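Local coordinates for SPT6 (PDB 2XP1), which is a transcription elongation factor and histone chaperone whose tandem SH2 domains enable its interaction with RNA polymerase II, at residues A[33-38]-A[90-95]; A[48-51]-A[57-60]; A[115-118]-A[123-126]. All coordinates share one frame; numbering follows the deposited sequence.

Contact 1: A[33-38]-A[90-95]; sequences TDDFLI and PILRNL
At the entry to strand 36-40 of the first SH2 domain, D35 and F36 lie against L92 on the long helix 80-100, and this one leucine carries the helix side of the contact. Its two methyls divide the work. On the aspartate, the CB methylene of D35 makes the closest approach, with L92 CD2 4.0 Å from D35 CB. The other methyl, L92 CD1, approaches the CD2-CE2 bond of the F36 ring obliquely, 3.9 Å from F36 CD2 and 4.0 Å from F36 CE2. The L92 CG lies anti to its own carbonyl carbon (chi1 -55°), which with an extended second torsion carries both methyls out towards the strand. The side chains of F36 and L92 cross at about a right angle. In the SH2 fold a helix packs on each side of the central sheet, and here helix 80-100 covers the side onto which F36 projects: the ring also lies on I84 and V88 of the same helix, and L92 on I51 of the neighbouring strand, while L37, the next residue of the strand, faces helix 22-31. It is a small apolar contact near the surface, burying 113 Å² summed over both segments.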
loop_
_atom_site.group_PDB
_atom_site.type_symbol
_atom_site.label_atom_id
_atom_site.label_comp_id
_atom_site.label_asym_id
_atom_site.label_seq_id
_atom_site.Cartn_x
_atom_site.Cartn_y
_atom_site.Cartn_z
ATOM N N THR A 33 6.675 -29.375 4.190
ATOM C CA THR A 33 7.023 -28.598 2.982
ATOM C C THR A 33 6.158 -27.322 2.898
ATOM O O THR A 33 6.533 -26.368 2.207
ATOM C CB THR A 33 6.880 -29.424 1.640
ATOM O OG1 THR A 33 5.613 -30.105 1.594
ATOM C CG2 THR A 33 8.007 -30.424 1.478
ATOM N N ASP A 34 5.007 -27.334 3.587
ATOM C CA ASP A 34 4.061 -26.201 3.632
ATOM C C ASP A 34 4.742 -24.897 4.039
ATOM O O ASP A 34 5.607 -24.886 4.926
ATOM C CB ASP A 34 2.927 -26.445 4.648
ATOM C CG ASP A 34 2.015 -27.607 4.279
ATOM O OD1 ASP A 34 2.291 -28.279 3.263
ATOM O OD2 ASP A 34 1.042 -27.865 5.037
ATOM N N ASP A 35 4.323 -23.803 3.401
ATOM C CA ASP A 35 4.909 -22.492 3.622
ATOM C C ASP A 35 4.107 -21.648 4.593
ATOM O O ASP A 35 4.654 -20.673 5.124
ATOM C CB ASP A 35 4.961 -21.734 2.308
ATOM C CG ASP A 35 6.078 -22.205 1.409
ATOM O OD1 ASP A 35 6.984 -22.940 1.892
ATOM O OD2 ASP A 35 6.031 -21.824 0.217
ATOM N N PHE A 36 2.817 -21.989 4.790
ATOM C CA PHE A 36 1.901 -21.228 5.661
ATOM C C PHE A 36 0.696 -22.066 6.076
ATOM O O PHE A 36 0.410 -23.101 5.500
ATOM C CB PHE A 36 1.393 -19.985 4.932
ATOM C CG PHE A 36 0.446 -20.304 3.832
ATOM C CD1 PHE A 36 -0.915 -20.335 4.073
ATOM C CD2 PHE A 36 0.918 -20.588 2.559
ATOM C CE1 PHE A 36 -1.818 -20.642 3.058
ATOM C CE2 PHE A 36 0.039 -20.902 1.533
ATOM C CZ PHE A 36 -1.343 -20.933 1.784
ATOM N N LEU A 37 -0.019 -21.617 7.084
ATOM C CA LEU A 37 -1.271 -22.288 7.464
ATOM C C LEU A 37 -1.998 -21.205 8.170
ATOM O O LEU A 37 -1.452 -20.124 8.335
ATOM C CB LEU A 37 -1.021 -23.472 8.420
ATOM C CG LEU A 37 -0.129 -23.231 9.648
ATOM C CD1 LEU A 37 -0.894 -22.537 10.715
ATOM C CD2 LEU A 37 0.488 -24.579 10.195
ATOM N N ILE A 38 -3.221 -21.477 8.570
ATOM C CA ILE A 38 -3.985 -20.557 9.382
ATOM C C ILE A 38 -4.259 -21.315 10.646
ATOM O O ILE A 38 -4.652 -22.481 10.588
ATOM C CB ILE A 38 -5.272 -20.250 8.663
ATOM C CG1 ILE A 38 -4.948 -19.416 7.424
ATOM C CG2 ILE A 38 -6.327 -19.650 9.569
ATOM C CD1 ILE A 38 -6.079 -19.358 6.511
ATOM N N PRO A 90 1.573 -13.538 -3.130
ATOM C CA PRO A 90 2.593 -12.551 -3.533
ATOM C C PRO A 90 3.679 -12.372 -2.487
ATOM O O PRO A 90 4.817 -12.126 -2.855
ATOM C CB PRO A 90 1.797 -11.250 -3.715
ATOM C CG PRO A 90 0.339 -11.667 -3.737
ATOM C CD PRO A 90 0.258 -12.907 -2.923
ATOM N N ILE A 91 3.337 -12.501 -1.205
ATOM C CA ILE A 91 4.373 -12.626 -0.156
ATOM C C ILE A 91 5.293 -13.786 -0.479
ATOM O O ILE A 91 6.508 -13.626 -0.487
ATOM C CB ILE A 91 3.800 -12.686 1.297
ATOM C CG1 ILE A 91 3.181 -11.326 1.676
ATOM C CG2 ILE A 91 4.875 -12.973 2.265
ATOM C CD1 ILE A 91 2.413 -11.295 3.008
ATOM N N LEU A 92 4.728 -14.949 -0.799
ATOM C CA LEU A 92 5.557 -16.125 -1.097
ATOM C C LEU A 92 6.413 -15.912 -2.330
ATOM O O LEU A 92 7.566 -16.357 -2.373
ATOM C CB LEU A 92 4.702 -17.376 -1.261
ATOM C CG LEU A 92 3.792 -17.683 -0.073
ATOM C CD1 LEU A 92 2.920 -18.917 -0.334
ATOM C CD2 LEU A 92 4.608 -17.861 1.203
ATOM N N ARG A 93 5.851 -15.248 -3.338
ATOM C CA ARG A 93 6.582 -14.937 -4.562
ATOM C C ARG A 93 7.768 -14.032 -4.216
ATOM O O ARG A 93 8.892 -14.272 -4.624
ATOM C CB ARG A 93 5.653 -14.313 -5.633
ATOM C CG ARG A 93 4.816 -15.356 -6.448
ATOM C CD ARG A 93 3.695 -14.714 -7.274
ATOM N NE ARG A 93 2.772 -15.716 -7.800
ATOM C CZ ARG A 93 2.781 -16.169 -9.054
ATOM N NH1 ARG A 93 3.668 -15.710 -9.933
ATOM N NH2 ARG A 93 1.896 -17.084 -9.437
ATOM N N ASN A 94 7.493 -13.018 -3.413
ATOM C CA ASN A 94 8.534 -12.193 -2.836
ATOM C C ASN A 94 9.625 -12.965 -2.055
ATOM O O ASN A 94 10.810 -12.806 -2.336
ATOM C CB ASN A 94 7.892 -11.145 -1.946
ATOM C CG ASN A 94 8.626 -9.875 -1.970
ATOM O OD1 ASN A 94 9.535 -9.696 -2.773
ATOM N ND2 ASN A 94 8.259 -8.964 -1.084
ATOM N N LEU A 95 9.220 -13.785 -1.076
ATOM C CA LEU A 95 10.171 -14.590 -0.309
ATOM C C LEU A 95 11.033 -15.436 -1.229
ATOM O O LEU A 95 12.246 -15.559 -0.993
ATOM C CB LEU A 95 9.440 -15.521 0.651
ATOM C CG LEU A 95 8.753 -14.890 1.853
ATOM C CD1 LEU A 95 7.994 -15.947 2.634
ATOM C CD2 LEU A 95 9.791 -14.239 2.738
#

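Contact 2: A[48-51]-A[57-60]; sequences VLVI and VFVH
Strands 48-51 and 57-60 run antiparallel at 158° between their directions, joined by two backbone bonds of the hydrogen-bonded pair I51-V59: I51 N to V59 O and V59 N to I51 O, each 2.8 Å, close to straight and in the carbonyl plane of the acceptor. They belong to the hairpin 46-52/57-65 in the central sheet of an SH2 domain. V59 O also receives a weak CA-H...O contact from V50, with V50 CA 3.1 Å from V59 O.

Next along, V50 and H60 form a non-hydrogen-bonded pair, and their side chains lie side by side on the sheet face that looks to helix 22-31. V50 CG1, anti to the backbone N (chi1 -172°), sits over one face of the imidazole in a CH-pi contact, 3.8 Å from the H60 ring centroid and 22° off its normal. V48 CG1 approaches near the plane of the same ring, at its edge. The rotation of the imidazole is further fixed by polar partners at both nitrogens: ND1 is hydrogen-bonded to R39 NH2 and NE2 to E26 OE2. R39 follows the sequence FLI, as the phosphate-binding arginine follows FLV in classical SH2 domains, and a sulfate ion, probably from the crystallisation liquor, lies about 4 Å from the V48 side chain, consistent with a phosphate-type pocket here. On the reverse face, I51 packs on I91 of helix 80-100. On the same face of the imidazole as CG1, displaced towards the ND1 rim, V50 CG2 comes to 3.6 Å from H60 ND1.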
loop_
_atom_site.group_PDB
_atom_site.type_symbol
_atom_site.label_atom_id
_atom_site.label_comp_id
_atom_site.label_asym_id
_atom_site.label_seq_id
_atom_site.Cartn_x
_atom_site.Cartn_y
_atom_site.Cartn_z
ATOM N N VAL A 48 -5.351 -16.810 12.666
ATOM C CA VAL A 48 -4.062 -16.206 12.450
ATOM C C VAL A 48 -3.336 -16.948 11.347
ATOM O O VAL A 48 -3.206 -18.181 11.362
ATOM C CB VAL A 48 -3.173 -16.197 13.709
ATOM C CG1 VAL A 48 -1.876 -15.477 13.381
ATOM C CG2 VAL A 48 -3.848 -15.509 14.877
ATOM N N LEU A 49 -2.884 -16.164 10.380
ATOM C CA LEU A 49 -2.112 -16.645 9.263
ATOM C C LEU A 49 -0.693 -16.747 9.783
ATOM O O LEU A 49 -0.200 -15.806 10.397
ATOM C CB LEU A 49 -2.178 -15.593 8.145
ATOM C CG LEU A 49 -1.225 -15.696 6.967
ATOM C CD1 LEU A 49 -1.603 -16.919 6.172
ATOM C CD2 LEU A 49 -1.339 -14.432 6.080
ATOM N N VAL A 50 -0.061 -17.896 9.559
ATOM C CA VAL A 50 1.320 -18.109 9.946
ATOM C C VAL A 50 2.022 -18.436 8.626
ATOM O O VAL A 50 1.643 -19.379 7.934
ATOM C CB VAL A 50 1.479 -19.281 10.967
ATOM C CG1 VAL A 50 2.930 -19.369 11.523
ATOM C CG2 VAL A 50 0.479 -19.155 12.144
ATOM N N ILE A 51 3.014 -17.607 8.282
ATOM C CA ILE A 51 3.895 -17.801 7.132
ATOM C C ILE A 51 5.325 -18.089 7.623
ATOM O O ILE A 51 5.877 -17.323 8.423
ATOM C CB ILE A 51 3.939 -16.552 6.250
ATOM C CG1 ILE A 51 2.512 -16.083 5.865
ATOM C CG2 ILE A 51 4.709 -16.824 5.014
ATOM C CD1 ILE A 51 2.472 -14.721 5.137
ATOM N N VAL A 57 12.055 -18.438 11.398
ATOM C CA VAL A 57 11.341 -17.155 11.275
ATOM C C VAL A 57 9.908 -17.356 10.866
ATOM O O VAL A 57 9.622 -17.817 9.759
ATOM C CB VAL A 57 12.032 -16.194 10.315
ATOM C CG1 VAL A 57 11.302 -14.839 10.313
ATOM C CG2 VAL A 57 13.519 -16.022 10.715
ATOM N N PHE A 58 8.993 -17.006 11.754
ATOM C CA PHE A 58 7.580 -17.152 11.439
ATOM C C PHE A 58 6.813 -15.836 11.573
ATOM O O PHE A 58 7.019 -15.090 12.526
ATOM C CB PHE A 58 6.967 -18.272 12.288
ATOM C CG PHE A 58 7.631 -19.594 12.072
ATOM C CD1 PHE A 58 8.724 -19.960 12.835
ATOM C CD2 PHE A 58 7.188 -20.464 11.079
ATOM C CE1 PHE A 58 9.374 -21.169 12.620
ATOM C CE2 PHE A 58 7.842 -21.672 10.850
ATOM C CZ PHE A 58 8.926 -22.028 11.626
ATOM N N VAL A 59 5.946 -15.538 10.613
ATOM C CA VAL A 59 5.150 -14.346 10.720
ATOM C C VAL A 59 3.712 -14.771 10.993
ATOM O O VAL A 59 3.154 -15.612 10.261
ATOM C CB VAL A 59 5.230 -13.545 9.426
ATOM C CG1 VAL A 59 4.174 -12.503 9.388
ATOM C CG2 VAL A 59 6.598 -12.874 9.331
ATOM N N HIS A 60 3.138 -14.209 12.058
ATOM C CA HIS A 60 1.766 -14.447 12.483
ATOM C C HIS A 60 0.924 -13.204 12.227
ATOM O O HIS A 60 1.164 -12.171 12.872
ATOM C CB HIS A 60 1.802 -14.725 13.981
ATOM C CG HIS A 60 2.497 -16.006 14.317
ATOM N ND1 HIS A 60 1.822 -17.126 14.738
ATOM C CD2 HIS A 60 3.796 -16.369 14.208
ATOM C CE1 HIS A 60 2.682 -18.112 14.929
ATOM N NE2 HIS A 60 3.889 -17.677 14.617
#

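Contact 3: A[115-118]-A[123-126]; sequences LSSF and VVYA
V124 spreads its two methyls between L115 and F118, CG1 anti to the backbone N (chi1 -179°) and CG2 anti to the carbonyl carbon, while F118 turns its CG anti to its own N (chi1 170°). CG2 of V124 rests on the root of the phenylalanine, 3.9 Å from F118 CA and 4.0 Å from F118 CB. The ring itself receives this methyl at an edge, near its plane, through CD1. The other methyl, V124 CG1, comes to 4.1 Å from L115 CA, with S117 OG more distant from it, at 4.4 Å; S117 OG is hydrogen-bonded to L114 O, back in the helix. In return the L115 side chain, which approaches the strand with its far end, brings CD2 to 4.0 Å from V124 O.

V124 thus packs against L115 of helix 112-116 and F118 of the turn that follows. Polar ties run through the neighbouring strand: N142 pairs with V124 by a backbone hydrogen bond, and its ND2 donates to L115 O. A helix leading through a short loop into the edge strand of an antiparallel sheet, on which it then packs, fits the first helix and following strand of the second SH2 domain.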
loop_
_atom_site.group_PDB
_atom_site.type_symbol
_atom_site.label_atom_id
_atom_site.label_comp_id
_atom_site.label_asym_id
_atom_site.label_seq_id
_atom_site.Cartn_x
_atom_site.Cartn_y
_atom_site.Cartn_z
ATOM N N LEU A 115 30.634 -9.770 5.400
ATOM C CA LEU A 115 30.774 -8.426 5.971
ATOM C C LEU A 115 32.200 -8.137 6.500
ATOM O O LEU A 115 32.602 -6.978 6.595
ATOM C CB LEU A 115 29.717 -8.162 7.062
ATOM C CG LEU A 115 28.211 -7.991 6.802
ATOM C CD1 LEU A 115 27.462 -8.092 8.107
ATOM C CD2 LEU A 115 27.834 -6.678 6.144
ATOM N N SER A 116 32.952 -9.193 6.820
ATOM C CA SER A 116 34.293 -9.064 7.410
ATOM C C SER A 116 35.373 -9.032 6.362
ATOM O O SER A 116 36.539 -8.734 6.674
ATOM C CB SER A 116 34.585 -10.228 8.360
ATOM O OG SER A 116 33.890 -10.085 9.585
ATOM N N SER A 117 34.991 -9.355 5.127
ATOM C CA SER A 117 35.939 -9.429 4.009
ATOM C C SER A 117 36.296 -8.051 3.457
ATOM O O SER A 117 37.113 -7.945 2.540
ATOM C CB SER A 117 35.370 -10.294 2.883
ATOM O OG SER A 117 34.329 -9.611 2.204
ATOM N N PHE A 118 35.660 -7.021 4.025
ATOM C CA PHE A 118 35.792 -5.598 3.636
ATOM C C PHE A 118 37.249 -5.119 3.551
ATOM O O PHE A 118 37.982 -5.224 4.527
ATOM C CB PHE A 118 34.945 -4.737 4.610
ATOM C CG PHE A 118 35.157 -3.236 4.489
ATOM C CD1 PHE A 118 34.250 -2.448 3.788
ATOM C CD2 PHE A 118 36.257 -2.606 5.102
ATOM C CE1 PHE A 118 34.435 -1.053 3.685
ATOM C CE2 PHE A 118 36.450 -1.217 4.999
ATOM C CZ PHE A 118 35.536 -0.439 4.296
ATOM N N VAL A 123 31.769 -0.900 -0.723
ATOM C CA VAL A 123 30.772 -1.282 0.269
ATOM C C VAL A 123 30.362 -2.732 0.074
ATOM O O VAL A 123 30.021 -3.152 -1.034
ATOM C CB VAL A 123 29.517 -0.428 0.171
ATOM C CG1 VAL A 123 28.492 -0.882 1.219
ATOM C CG2 VAL A 123 29.893 1.030 0.345
ATOM N N VAL A 124 30.413 -3.476 1.173
ATOM C CA VAL A 124 30.072 -4.881 1.222
ATOM C C VAL A 124 28.724 -4.960 1.884
ATOM O O VAL A 124 28.495 -4.329 2.918
ATOM C CB VAL A 124 31.093 -5.670 2.063
ATOM C CG1 VAL A 124 30.741 -7.129 2.074
ATOM C CG2 VAL A 124 32.499 -5.490 1.502
ATOM N N TYR A 125 27.807 -5.715 1.305
ATOM C CA TYR A 125 26.493 -5.751 1.888
ATOM C C TYR A 125 25.895 -7.101 1.768
ATOM O O TYR A 125 26.246 -7.848 0.866
ATOM C CB TYR A 125 25.584 -4.732 1.229
ATOM C CG TYR A 125 25.413 -4.898 -0.258
ATOM C CD1 TYR A 125 24.318 -5.591 -0.773
ATOM C CD2 TYR A 125 26.349 -4.371 -1.157
ATOM C CE1 TYR A 125 24.140 -5.728 -2.158
ATOM C CE2 TYR A 125 26.186 -4.510 -2.532
ATOM C CZ TYR A 125 25.066 -5.185 -3.024
ATOM O OH TYR A 125 24.892 -5.339 -4.387
ATOM N N ALA A 126 24.971 -7.407 2.677
ATOM C CA ALA A 126 24.380 -8.733 2.724
ATOM C C ALA A 126 22.957 -8.580 3.091
ATOM O O ALA A 126 22.581 -7.534 3.606
ATOM C CB ALA A 126 25.104 -9.604 3.744
#

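Contacts 1 and 2 adjoin, their centres about 9 Å apart, and share one sheet: strands 36-40 and 46-52 are neighbours in it, tied by L37 O and V50 N. Contact 2 is nested in the chain loop that contact 1 closes, so the hairpin lies within the span between strand 36-40 and helix 80-100. Contact 3 follows later in the sequence and belongs to a separate, five-stranded antiparallel sheet; its centre lies about 29 Å from that of contact 1 and 30 Å from that of contact 2. Helix 80-100, followed in the chain by helix 112-116, leads from one sheet to the other, giving the two-lobed layout of a tandem SH2 module.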